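Local structure of haloacid dehalogenase-like hydrolase (Salmonella enterica subsp. enterica serovar Typhi, 4EZE) at residues I111-D114 against T118-A121. The protein probably hydrolyses O-phosphoserine to serine and phosphate with magnesium as cofactor, the last step of serine biosynthesis. Sequence-based numbering, arbitrary orientation.
Sequences IAFD and TFIA. With NA (sodium ion), chain D.
F113 has CG anti to its carbonyl carbon (chi1 -64°) and F119 has CG anti to its backbone N (chi1 -164°), which brings the edge of the F119 ring to one face of F113. The result is a T-shaped pair. Its ring centres are 5.5 Å apart. The planes are inclined at 71°, in keeping with an edge-to-face reading. The closest approach, 3.8 Å from F119 CD1 to F113 CG, falls near the root of the F113 ring and not over its middle. T118 CG2 lies close to the plane of that same ring, at its edge, but only loosely, 4.5 Å from F113 CD1.

Beside the rings, F119 N, at the end of helix 115-119, donates a hydrogen bond to D114 O, five residues earlier (3.2 Å). T118 CB packs on the same carbonyl oxygen, 3.4 Å from D114 O, and the T118 side chain lies nearly perpendicular to that of D114. T118 OG1 is 3.7 Å from D114 CB and makes a weak hydrogen bond to D270.

On the metal side, D114 OD2 binds the sodium ion at 2.2 Å; two waters, D270 and the main-chain oxygen of D116 complete the site. L184 touches both phenylalanines, and F306 makes a further edge-to-face contact with F113.

Strand 110-113, flanked in the parallel sheet by 197-202 and 265-269, thus ends at D114, the residue just before helix 115-119. The DMDST sequence spans that junction and most of the helix; it is the first conserved motif of the HAD fold, DxDx(T/V), with D114 as predicted nucleophile and D116 as predicted proton donor.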
loop_
_atom_site.group_PDB
_atom_site.type_symbol
_atom_site.label_atom_id
_atom_site.label_comp_id
_atom_site.label_asym_id
_atom_site.label_seq_id
_atom_site.Cartn_x
_atom_site.Cartn_y
_atom_site.Cartn_z
ATOM N N ILE A 111 -4.708 8.852 3.799
ATOM C CA ILE A 111 -3.914 7.834 3.156
ATOM C C ILE A 111 -4.033 6.622 4.032
ATOM O O ILE A 111 -3.595 6.665 5.185
ATOM C CB ILE A 111 -2.439 8.240 3.065
ATOM C CG1 ILE A 111 -2.303 9.623 2.449
ATOM C CG2 ILE A 111 -1.657 7.259 2.206
ATOM C CD1 ILE A 111 -0.977 9.815 1.748
ATOM N N ALA A 112 -4.648 5.560 3.502
ATOM C CA ALA A 112 -4.802 4.298 4.221
ATOM C C ALA A 112 -3.737 3.298 3.749
ATOM O O ALA A 112 -3.432 3.223 2.548
ATOM C CB ALA A 112 -6.190 3.720 3.970
ATOM N N PHE A 113 -3.194 2.523 4.685
ATOM C CA PHE A 113 -2.240 1.443 4.362
ATOM C C PHE A 113 -2.728 0.086 4.856
ATOM O O PHE A 113 -3.148 -0.037 5.992
ATOM C CB PHE A 113 -0.915 1.684 5.063
ATOM C CG PHE A 113 -0.192 2.916 4.622
ATOM C CD1 PHE A 113 0.698 2.865 3.560
ATOM C CD2 PHE A 113 -0.371 4.116 5.299
ATOM C CE1 PHE A 113 1.389 3.995 3.169
ATOM C CE2 PHE A 113 0.314 5.249 4.915
ATOM C CZ PHE A 113 1.205 5.190 3.847
ATOM N N ASP A 114 -2.660 -0.943 4.019
ATOM C CA ASP A 114 -2.805 -2.303 4.519
ATOM C C ASP A 114 -1.607 -2.502 5.461
ATOM O O ASP A 114 -0.638 -1.744 5.383
ATOM C CB ASP A 114 -2.735 -3.296 3.345
ATOM C CG ASP A 114 -3.030 -4.738 3.763
ATOM O OD1 ASP A 114 -3.463 -4.946 4.908
ATOM O OD2 ASP A 114 -2.840 -5.667 2.943
ATOM N N THR A 118 2.704 -4.517 3.332
ATOM C CA THR A 118 2.542 -3.161 2.850
ATOM C C THR A 118 3.218 -2.181 3.807
ATOM O O THR A 118 4.349 -1.746 3.562
ATOM C CB THR A 118 1.066 -2.809 2.612
ATOM O OG1 THR A 118 0.532 -3.693 1.623
ATOM C CG2 THR A 118 0.943 -1.366 2.095
ATOM N N PHE A 119 2.552 -1.851 4.908
ATOM C CA PHE A 119 3.159 -0.970 5.904
ATOM C C PHE A 119 4.393 -1.626 6.524
ATOM O O PHE A 119 5.388 -0.964 6.786
ATOM C CB PHE A 119 2.150 -0.632 6.976
ATOM C CG PHE A 119 2.535 0.539 7.822
ATOM C CD1 PHE A 119 2.185 1.840 7.439
ATOM C CD2 PHE A 119 3.211 0.350 9.027
ATOM C CE1 PHE A 119 2.532 2.930 8.234
ATOM C CE2 PHE A 119 3.555 1.433 9.831
ATOM C CZ PHE A 119 3.221 2.726 9.435
ATOM N N ILE A 120 4.336 -2.939 6.735
ATOM C CA ILE A 120 5.493 -3.681 7.241
ATOM C C ILE A 120 5.877 -4.685 6.186
ATOM O O ILE A 120 5.029 -5.064 5.392
ATOM C CB ILE A 120 5.194 -4.389 8.585
ATOM C CG1 ILE A 120 3.994 -5.333 8.458
ATOM C CG2 ILE A 120 4.911 -3.368 9.681
ATOM C CD1 ILE A 120 3.798 -6.207 9.687
ATOM N N ALA A 121 7.147 -5.087 6.127
ATOM C CA ALA A 121 7.545 -6.046 5.094
ATOM C C ALA A 121 6.981 -7.440 5.366
ATOM O O ALA A 121 6.769 -8.237 4.437
ATOM C CB ALA A 121 9.059 -6.095 4.945
HETATM NA NA NA D . -1.241 -7.229 2.732
HETATM O O HOH W 1 -2.683 -8.361 1.671
HETATM O O HOH W 2 -0.554 -9.656 2.768
#